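Local coordinates for protein leucine aminopeptidase (Legionella pneumophila, PDB 5GNE) that probably removes amino acids from the N-terminal ends of peptides, as a zinc-dependent aminopeptidase of peptidase family M28, at residues Glu18-Leu26 / Ile36-Thr47; Arg52-Pro63 / Glu238-Tyr247. One frame throughout, in Å; residues are numbered along the deposited sequence.

Interaction 1. Residues Glu18-Leu26 / Ile36-Thr47; sequences EQLKDKARL and IAIPIDENITNT
Ala37 O is gripped from the neighbouring strand by Arg25 N at 2.9 Å, with an N-H...O angle of 173°, and it also receives a CA-H...O contact from Ala24 CA. The return bond, Ala37 N to Arg25 O, is likewise 2.9 Å, which makes Arg25 and Ala37 a hydrogen-bonded pair of an antiparallel beta hairpin. Its strand 25-29 lies at the edge of a four-stranded sheet, while strand 33-38 is bonded on its other side to strand 8-13. Next along the hairpin, Leu26 and Ile36 form a non-hydrogen-bonded pair, their side chains crossing at about a right angle where Leu26 CD1 meets Ile36 CG2.

Before the strand begins, Leu20 leads the apolar packing. Its CD2 branch wedges between Ile38 CD1, 3.9 Å away, and Thr47 CG2, so the short helix 14-20 is packed against both strand and helix of the other segment. Ile38 reaches that far because its CG1 stands anti to the backbone N (chi1 -167°), which also lays CG1 3.4 Å from Lys23 O. Ile36 CD1 comes up on the same side and meets Ala24 CB.

Lys23 works chiefly through its aliphatic stem: the side chain slides past that of Ile44 in the opposite direction, CD lying 3.8 Å from Ile44 CD1, and carries NZ beside Asn43 CB. Beside it lies the start of helix 42-55, where Asp41 is the N-cap residue and its OD1 accepts from Ile44 N at 2.8 Å. Lys23 NZ stops 4.8 Å from Asp41 OD2, where the opposite charges may attract weakly, though the two atoms are not in contact.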
loop_
_atom_site.group_PDB
_atom_site.type_symbol
_atom_site.label_atom_id
_atom_site.label_comp_id
_atom_site.label_asym_id
_atom_site.label_seq_id
_atom_site.Cartn_x
_atom_site.Cartn_y
_atom_site.Cartn_z
ATOM N N GLU A 18 8.094 25.520 4.192
ATOM C CA GLU A 18 8.589 26.594 5.045
ATOM C C GLU A 18 9.502 26.058 6.141
ATOM O O GLU A 18 10.388 26.769 6.608
ATOM C CB GLU A 18 7.432 27.389 5.654
ATOM C CG GLU A 18 6.604 28.094 4.591
ATOM C CD GLU A 18 7.386 29.186 3.863
ATOM O OE1 GLU A 18 8.251 29.814 4.496
ATOM O OE2 GLU A 18 7.130 29.430 2.669
ATOM N N GLN A 19 9.297 24.804 6.536
ATOM C CA GLN A 19 10.202 24.137 7.477
ATOM C C GLN A 19 11.508 23.646 6.821
ATOM O O GLN A 19 12.442 23.243 7.512
ATOM C CB GLN A 19 9.499 22.935 8.136
ATOM C CG GLN A 19 8.238 23.275 8.928
ATOM C CD GLN A 19 8.470 24.377 9.932
ATOM O OE1 GLN A 19 9.440 24.345 10.689
ATOM N NE2 GLN A 19 7.615 25.396 9.900
ATOM N N LEU A 20 11.569 23.647 5.495
ATOM C CA LEU A 20 12.708 23.053 4.790
ATOM C C LEU A 20 13.460 24.051 3.925
ATOM O O LEU A 20 14.479 23.699 3.320
ATOM C CB LEU A 20 12.262 21.877 3.911
ATOM C CG LEU A 20 11.743 20.657 4.656
ATOM C CD1 LEU A 20 11.143 19.669 3.676
ATOM C CD2 LEU A 20 12.861 20.032 5.449
ATOM N N LYS A 21 12.883 25.241 3.790
ATOM C CA LYS A 21 13.375 26.323 2.930
ATOM C C LYS A 21 14.883 26.441 2.858
ATOM O O LYS A 21 15.463 26.480 1.782
ATOM C CB LYS A 21 12.824 27.657 3.431
ATOM C CG LYS A 21 12.026 28.435 2.424
ATOM C CD LYS A 21 11.864 29.884 2.870
ATOM C CE LYS A 21 11.392 29.979 4.302
ATOM N NZ LYS A 21 10.972 31.373 4.624
ATOM N N ASP A 22 15.505 26.543 4.025
ATOM C CA ASP A 22 16.920 26.864 4.115
ATOM C C ASP A 22 17.803 25.733 3.620
ATOM O O ASP A 22 18.975 25.957 3.322
ATOM C CB ASP A 22 17.273 27.292 5.540
ATOM C CG ASP A 22 16.642 28.635 5.910
ATOM O OD1 ASP A 22 16.384 29.446 4.990
ATOM O OD2 ASP A 22 16.374 28.875 7.105
ATOM N N LYS A 23 17.261 24.522 3.542
ATOM C CA LYS A 23 18.055 23.401 3.052
ATOM C C LYS A 23 17.627 22.950 1.648
ATOM O O LYS A 23 18.216 22.042 1.070
ATOM C CB LYS A 23 17.996 22.232 4.036
ATOM C CG LYS A 23 18.379 22.587 5.476
ATOM C CD LYS A 23 19.099 21.413 6.145
ATOM C CE LYS A 23 19.393 21.625 7.635
ATOM N NZ LYS A 23 19.480 20.312 8.374
ATOM N N ALA A 24 16.628 23.614 1.081
ATOM C CA ALA A 24 16.049 23.173 -0.182
ATOM C C ALA A 24 16.250 24.194 -1.279
ATOM O O ALA A 24 16.466 25.370 -1.018
ATOM C CB ALA A 24 14.565 22.882 -0.015
ATOM N N ARG A 25 16.172 23.709 -2.510
ATOM C CA ARG A 25 16.112 24.517 -3.710
ATOM C C ARG A 25 14.697 24.442 -4.259
ATOM O O ARG A 25 14.187 23.350 -4.525
ATOM C CB ARG A 25 17.108 24.011 -4.747
ATOM C CG ARG A 25 17.150 24.816 -6.020
ATOM C CD ARG A 25 18.146 24.202 -6.990
ATOM N NE ARG A 25 19.509 24.192 -6.455
ATOM C CZ ARG A 25 20.360 25.214 -6.518
ATOM N NH1 ARG A 25 20.000 26.355 -7.094
ATOM N NH2 ARG A 25 21.579 25.097 -6.002
ATOM N N LEU A 26 14.058 25.592 -4.417
ATOM C CA LEU A 26 12.711 25.618 -4.939
ATOM C C LEU A 26 12.672 25.527 -6.451
ATOM O O LEU A 26 13.143 26.438 -7.131
ATOM C CB LEU A 26 12.018 26.893 -4.480
ATOM C CG LEU A 26 10.546 26.972 -4.857
ATOM C CD1 LEU A 26 9.785 25.838 -4.167
ATOM C CD2 LEU A 26 10.017 28.316 -4.434
ATOM N N ILE A 36 10.605 20.575 -4.917
ATOM C CA ILE A 36 11.920 20.991 -4.447
ATOM C C ILE A 36 13.010 19.952 -4.619
ATOM O O ILE A 36 12.761 18.760 -4.787
ATOM C CB ILE A 36 11.895 21.380 -2.950
ATOM C CG1 ILE A 36 11.494 20.184 -2.089
ATOM C CG2 ILE A 36 10.958 22.554 -2.704
ATOM C CD1 ILE A 36 11.639 20.447 -0.551
ATOM N N ALA A 37 14.240 20.437 -4.571
ATOM C CA ALA A 37 15.389 19.564 -4.521
ATOM C C ALA A 37 16.051 19.744 -3.166
ATOM O O ALA A 37 16.336 20.866 -2.740
ATOM C CB ALA A 37 16.359 19.879 -5.657
ATOM N N ILE A 38 16.283 18.631 -2.487
ATOM C CA ILE A 38 16.795 18.671 -1.135
ATOM C C ILE A 38 17.500 17.343 -0.887
ATOM O O ILE A 38 16.996 16.279 -1.244
ATOM C CB ILE A 38 15.663 18.932 -0.080
ATOM C CG1 ILE A 38 16.263 19.287 1.288
ATOM C CG2 ILE A 38 14.687 17.747 0.042
ATOM C CD1 ILE A 38 15.222 19.530 2.352
ATOM N N PRO A 39 18.706 17.402 -0.323
ATOM C CA PRO A 39 19.372 16.135 -0.065
ATOM C C PRO A 39 18.900 15.626 1.283
ATOM O O PRO A 39 19.261 16.176 2.322
ATOM C CB PRO A 39 20.856 16.506 -0.092
ATOM C CG PRO A 39 20.891 18.007 0.184
ATOM C CD PRO A 39 19.484 18.539 0.190
ATOM N N ILE A 40 18.056 14.604 1.254
ATOM C CA ILE A 40 17.483 14.057 2.468
ATOM C C ILE A 40 18.531 13.285 3.276
ATOM O O ILE A 40 18.978 12.216 2.868
ATOM C CB ILE A 40 16.308 13.135 2.143
ATOM C CG1 ILE A 40 15.246 13.915 1.368
ATOM C CG2 ILE A 40 15.737 12.514 3.446
ATOM C CD1 ILE A 40 14.090 13.067 0.875
ATOM N N ASP A 41 18.935 13.859 4.399
ATOM C CA ASP A 41 19.870 13.226 5.316
ATOM C C ASP A 41 18.975 12.873 6.492
ATOM O O ASP A 41 17.777 13.096 6.388
ATOM C CB ASP A 41 21.030 14.164 5.671
ATOM C CG ASP A 41 20.562 15.523 6.188
ATOM O OD1 ASP A 41 19.355 15.686 6.462
ATOM O OD2 ASP A 41 21.404 16.437 6.318
ATOM N N GLU A 42 19.462 12.328 7.601
ATOM C CA GLU A 42 18.444 12.012 8.593
ATOM C C GLU A 42 18.069 13.226 9.442
ATOM O O GLU A 42 17.068 13.182 10.147
ATOM C CB GLU A 42 18.789 10.769 9.426
ATOM C CG GLU A 42 20.002 10.717 10.284
ATOM C CD GLU A 42 19.761 9.776 11.465
ATOM O OE1 GLU A 42 19.693 8.545 11.226
ATOM O OE2 GLU A 42 19.635 10.252 12.616
ATOM N N ASN A 43 18.851 14.295 9.402
ATOM C CA ASN A 43 18.349 15.543 9.971
ATOM C C ASN A 43 17.022 15.925 9.305
ATOM O O ASN A 43 16.004 16.164 9.976
ATOM C CB ASN A 43 19.356 16.676 9.798
ATOM C CG ASN A 43 20.463 16.632 10.832
ATOM O OD1 ASN A 43 20.202 16.572 12.040
ATOM N ND2 ASN A 43 21.712 16.655 10.368
ATOM N N ILE A 44 17.029 15.933 7.972
ATOM C CA ILE A 44 15.845 16.322 7.208
ATOM C C ILE A 44 14.760 15.258 7.352
ATOM O O ILE A 44 13.584 15.590 7.448
ATOM C CB ILE A 44 16.183 16.575 5.726
ATOM C CG1 ILE A 44 16.703 18.002 5.550
ATOM C CG2 ILE A 44 14.952 16.376 4.842
ATOM C CD1 ILE A 44 17.976 18.085 4.750
ATOM N N THR A 45 15.153 13.985 7.372
ATOM C CA THR A 45 14.204 12.904 7.658
ATOM C C THR A 45 13.432 13.192 8.944
ATOM O O THR A 45 12.214 13.013 8.995
ATOM C CB THR A 45 14.894 11.531 7.769
ATOM O OG1 THR A 45 15.477 11.170 6.506
ATOM C CG2 THR A 45 13.880 10.446 8.164
ATOM N N ASN A 46 14.128 13.663 9.975
ATOM C CA ASN A 46 13.481 13.915 11.260
ATOM C C ASN A 46 12.487 15.054 11.184
ATOM O O ASN A 46 11.448 15.025 11.851
ATOM C CB ASN A 46 14.515 14.194 12.348
ATOM C CG ASN A 46 15.221 12.928 12.816
ATOM O OD1 ASN A 46 16.448 12.862 12.846
ATOM N ND2 ASN A 46 14.442 11.908 13.159
ATOM N N THR A 47 12.821 16.074 10.396
ATOM C CA THR A 47 11.911 17.195 10.205
ATOM C C THR A 47 10.653 16.704 9.510
ATOM O O THR A 47 9.530 16.987 9.924
ATOM C CB THR A 47 12.538 18.308 9.365
ATOM O OG1 THR A 47 13.805 18.670 9.929
ATOM C CG2 THR A 47 11.616 19.532 9.326
#

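Interaction 2. Residues Arg52-Pro63 / Glu238-Tyr247; sequences RPVCGNYLNAEP and EERGLIGSGY. With ZN (zinc ion), chain C.
Gly241 CA presses on the face of the Tyr58 ring, 3.8 Å from its centroid, a CH-pi contact in the tight half of the interface. Tyr58 is swung to meet it, its CG lying between the backbone N and carbonyl carbon (chi1 69°). On the strand side, Gly241 O accepts from Asn60 N at 2.9 Å, on a lone pair and almost straight. Further on, Pro63 CG sits squarely over the Tyr247 ring, 4.1 Å from the centroid, and also touches Ile243 CG1. With Gly246 having no side chain, Pro63 CB comes within 3.5 Å of Gly246 C.

Toward the metal the fit is looser and partly polar. The extended Arg52 side chain lays one guanidinium face over Asn57 CG, whose amide ND2 is held by Ala314 O, and offers its edge to Glu239: NH1 makes a weak, salt-bridging hydrogen bond to OE1 at 3.3 Å. A water bound to the zinc ion at 2.1 Å joins Arg52 NH2, weakly, to Glu238 OE2. Glu239 OE2 ligates the same metal at 2.3 Å; with its fellow ligands Asp204 and His344 it completes one half of the two-zinc site of an M28 metallopeptidase.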
loop_
_atom_site.group_PDB
_atom_site.type_symbol
_atom_site.label_atom_id
_atom_site.label_comp_id
_atom_site.label_asym_id
_atom_site.label_seq_id
_atom_site.Cartn_x
_atom_site.Cartn_y
_atom_site.Cartn_z
ATOM N N ARG A 52 4.951 15.804 9.819
ATOM C CA ARG A 52 3.959 15.013 9.091
ATOM C C ARG A 52 2.486 15.130 9.571
ATOM O O ARG A 52 1.584 15.218 8.740
ATOM C CB ARG A 52 4.388 13.542 9.069
ATOM C CG ARG A 52 3.505 12.679 8.197
ATOM C CD ARG A 52 4.127 11.334 7.953
ATOM N NE ARG A 52 3.241 10.457 7.194
ATOM C CZ ARG A 52 3.599 9.258 6.739
ATOM N NH1 ARG A 52 4.839 8.809 6.943
ATOM N NH2 ARG A 52 2.721 8.517 6.070
ATOM N N PRO A 53 2.229 15.121 10.891
ATOM C CA PRO A 53 0.827 15.311 11.333
ATOM C C PRO A 53 0.220 16.674 10.939
ATOM O O PRO A 53 -0.964 16.777 10.637
ATOM C CB PRO A 53 0.917 15.216 12.862
ATOM C CG PRO A 53 2.176 14.507 13.137
ATOM C CD PRO A 53 3.134 14.919 12.038
ATOM N N VAL A 54 1.030 17.718 11.030
ATOM C CA VAL A 54 0.613 19.070 10.681
ATOM C C VAL A 54 0.620 19.320 9.171
ATOM O O VAL A 54 -0.328 19.877 8.615
ATOM C CB VAL A 54 1.507 20.112 11.388
ATOM C CG1 VAL A 54 1.179 21.491 10.929
ATOM C CG2 VAL A 54 1.338 19.990 12.899
ATOM N N CYS A 55 1.699 18.893 8.522
ATOM C CA CYS A 55 2.001 19.308 7.164
ATOM C C CYS A 55 1.845 18.234 6.104
ATOM O O CYS A 55 2.017 18.517 4.918
ATOM C CB CYS A 55 3.427 19.841 7.104
ATOM S SG CYS A 55 3.688 21.340 8.067
ATOM N N GLY A 56 1.594 16.993 6.520
ATOM C CA GLY A 56 1.384 15.910 5.570
ATOM C C GLY A 56 2.656 15.197 5.180
ATOM O O GLY A 56 3.765 15.620 5.486
ATOM N N ASN A 57 2.491 14.111 4.447
ATOM C CA ASN A 57 3.618 13.360 3.948
ATOM C C ASN A 57 4.147 14.024 2.682
ATOM O O ASN A 57 3.567 14.979 2.210
ATOM C CB ASN A 57 3.203 11.913 3.688
ATOM C CG ASN A 57 4.382 10.998 3.544
ATOM O OD1 ASN A 57 5.461 11.289 4.052
ATOM N ND2 ASN A 57 4.187 9.881 2.859
ATOM N N TYR A 58 5.249 13.521 2.144
ATOM C CA TYR A 58 5.771 14.027 0.883
ATOM C C TYR A 58 5.790 12.955 -0.199
ATOM O O TYR A 58 5.727 11.766 0.083
ATOM C CB TYR A 58 7.183 14.567 1.072
ATOM C CG TYR A 58 8.211 13.505 1.370
ATOM C CD1 TYR A 58 8.333 12.964 2.649
ATOM C CD2 TYR A 58 9.104 13.112 0.410
ATOM C CE1 TYR A 58 9.284 12.027 2.931
ATOM C CE2 TYR A 58 10.080 12.175 0.684
ATOM C CZ TYR A 58 10.168 11.641 1.936
ATOM O OH TYR A 58 11.140 10.702 2.190
ATOM N N LEU A 59 5.865 13.392 -1.444
ATOM C CA LEU A 59 5.914 12.461 -2.558
ATOM C C LEU A 59 7.286 12.541 -3.208
ATOM O O LEU A 59 7.723 13.614 -3.583
ATOM C CB LEU A 59 4.827 12.803 -3.569
ATOM C CG LEU A 59 4.693 11.931 -4.823
ATOM C CD1 LEU A 59 4.238 10.500 -4.476
ATOM C CD2 LEU A 59 3.745 12.608 -5.807
ATOM N N ASN A 60 7.992 11.432 -3.328
ATOM C CA ASN A 60 9.226 11.490 -4.081
ATOM C C ASN A 60 8.914 11.451 -5.561
ATOM O O ASN A 60 8.267 10.535 -6.026
ATOM C CB ASN A 60 10.170 10.355 -3.713
ATOM C CG ASN A 60 11.563 10.568 -4.289
ATOM O OD1 ASN A 60 11.712 10.828 -5.479
ATOM N ND2 ASN A 60 12.576 10.493 -3.448
ATOM N N ALA A 61 9.407 12.435 -6.301
ATOM C CA ALA A 61 9.049 12.577 -7.714
ATOM C C ALA A 61 9.850 11.674 -8.629
ATOM O O ALA A 61 9.452 11.469 -9.778
ATOM C CB ALA A 61 9.223 13.985 -8.160
ATOM N N GLU A 62 10.968 11.144 -8.140
ATOM C CA GLU A 62 11.857 10.373 -9.007
ATOM C C GLU A 62 11.182 9.321 -9.896
ATOM O O GLU A 62 11.543 9.194 -11.053
ATOM C CB GLU A 62 12.970 9.717 -8.190
ATOM C CG GLU A 62 14.080 9.197 -9.082
ATOM C CD GLU A 62 15.255 8.627 -8.304
ATOM O OE1 GLU A 62 15.337 7.390 -8.123
ATOM O OE2 GLU A 62 16.124 9.427 -7.906
ATOM N N PRO A 63 10.206 8.560 -9.374
ATOM C CA PRO A 63 9.630 7.592 -10.313
ATOM C C PRO A 63 8.913 8.257 -11.483
ATOM O O PRO A 63 8.743 7.613 -12.491
ATOM C CB PRO A 63 8.621 6.823 -9.450
ATOM C CG PRO A 63 9.150 6.957 -8.058
ATOM C CD PRO A 63 9.708 8.346 -7.999
ATOM N N GLU A 238 7.904 2.706 1.393
ATOM C CA GLU A 238 6.725 3.566 1.490
ATOM C C GLU A 238 6.988 4.722 2.456
ATOM O O GLU A 238 6.449 5.812 2.302
ATOM C CB GLU A 238 5.504 2.766 1.915
ATOM C CG GLU A 238 4.202 3.555 1.968
ATOM C CD GLU A 238 3.957 4.205 3.328
ATOM O OE1 GLU A 238 4.746 3.951 4.274
ATOM O OE2 GLU A 238 2.973 4.967 3.456
ATOM N N GLU A 239 7.853 4.474 3.431
ATOM C CA GLU A 239 8.183 5.465 4.447
ATOM C C GLU A 239 9.182 6.481 3.916
ATOM O O GLU A 239 9.621 7.359 4.641
ATOM C CB GLU A 239 8.693 4.771 5.731
ATOM C CG GLU A 239 7.615 3.870 6.446
ATOM C CD GLU A 239 6.484 4.688 7.053
ATOM O OE1 GLU A 239 6.526 5.925 6.867
ATOM O OE2 GLU A 239 5.572 4.121 7.724
ATOM N N ARG A 240 9.502 6.381 2.631
ATOM C CA ARG A 240 10.395 7.342 1.954
ATOM C C ARG A 240 9.661 8.046 0.814
ATOM O O ARG A 240 10.055 7.951 -0.348
ATOM C CB ARG A 240 11.653 6.621 1.409
ATOM C CG ARG A 240 12.242 5.607 2.410
ATOM C CD ARG A 240 12.892 6.305 3.621
ATOM N NE ARG A 240 13.395 5.312 4.553
ATOM C CZ ARG A 240 14.306 5.517 5.504
ATOM N NH1 ARG A 240 14.885 6.700 5.658
ATOM N NH2 ARG A 240 14.662 4.500 6.282
ATOM N N GLY A 241 8.578 8.735 1.138
ATOM C CA GLY A 241 7.795 9.432 0.135
ATOM C C GLY A 241 7.176 8.546 -0.931
ATOM O O GLY A 241 7.104 8.918 -2.107
ATOM N N LEU A 242 6.770 7.351 -0.522
ATOM C CA LEU A 242 6.038 6.426 -1.398
ATOM C C LEU A 242 6.836 5.993 -2.618
ATOM O O LEU A 242 6.263 5.599 -3.633
ATOM C CB LEU A 242 4.709 7.044 -1.864
ATOM C CG LEU A 242 3.883 7.804 -0.820
ATOM C CD1 LEU A 242 2.550 8.262 -1.418
ATOM C CD2 LEU A 242 3.688 6.990 0.426
ATOM N N ILE A 243 8.157 6.026 -2.526
ATOM C CA ILE A 243 8.956 5.810 -3.732
ATOM C C ILE A 243 8.900 4.360 -4.252
ATOM O O ILE A 243 8.953 4.155 -5.469
ATOM C CB ILE A 243 10.432 6.266 -3.536
ATOM C CG1 ILE A 243 11.161 6.290 -4.892
ATOM C CG2 ILE A 243 11.139 5.391 -2.531
ATOM C CD1 ILE A 243 12.629 6.725 -4.846
ATOM N N GLY A 244 8.753 3.364 -3.369
ATOM C CA GLY A 244 8.661 1.984 -3.838
ATOM C C GLY A 244 7.510 1.743 -4.812
ATOM O O GLY A 244 7.744 1.290 -5.964
ATOM N N SER A 245 6.283 2.075 -4.400
ATOM C CA SER A 245 5.118 1.932 -5.269
ATOM C C SER A 245 5.205 2.846 -6.502
ATOM O O SER A 245 4.611 2.549 -7.535
ATOM C CB SER A 245 3.813 2.236 -4.520
ATOM O OG SER A 245 3.898 3.442 -3.793
ATOM N N GLY A 246 5.894 3.974 -6.368
ATOM C CA GLY A 246 6.230 4.805 -7.513
ATOM C C GLY A 246 6.835 3.957 -8.618
ATOM O O GLY A 246 6.294 3.832 -9.720
ATOM N N TYR A 247 7.966 3.342 -8.305
ATOM C CA TYR A 247 8.618 2.446 -9.253
ATOM C C TYR A 247 7.723 1.309 -9.721
ATOM O O TYR A 247 7.705 0.999 -10.907
ATOM C CB TYR A 247 9.908 1.904 -8.646
ATOM C CG TYR A 247 10.965 2.973 -8.607
ATOM C CD1 TYR A 247 11.385 3.585 -9.793
ATOM C CD2 TYR A 247 11.542 3.382 -7.416
ATOM C CE1 TYR A 247 12.357 4.565 -9.786
ATOM C CE2 TYR A 247 12.513 4.361 -7.403
ATOM C CZ TYR A 247 12.916 4.949 -8.595
ATOM O OH TYR A 247 13.880 5.922 -8.598
HETATM ZN ZN ZN C . 3.444 5.095 7.558
HETATM O O HOH W 1 1.830 5.647 6.402
#

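From the N terminus, interaction 1 comes first and closes a short loop: the nine residues between 18-26 and 36-47 are the hairpin turn and its flanking strand parts. The chain then runs on through helix 42-55, which supplies residues to both contacts, and into strand 59-60 at the other edge of the same sheet. Interaction 2 spans 174 residues, a loop that includes the zinc ligands His191 and Asp204. The two are in series, neither nested nor crossed, but they meet where Ile40 CD1 lies 4.0 Å from Tyr58 OH. Interaction 1 ties the hairpin of that sheet to its two helices; interaction 2 fastens that sheet and its helix to the zinc-bearing peptidase part.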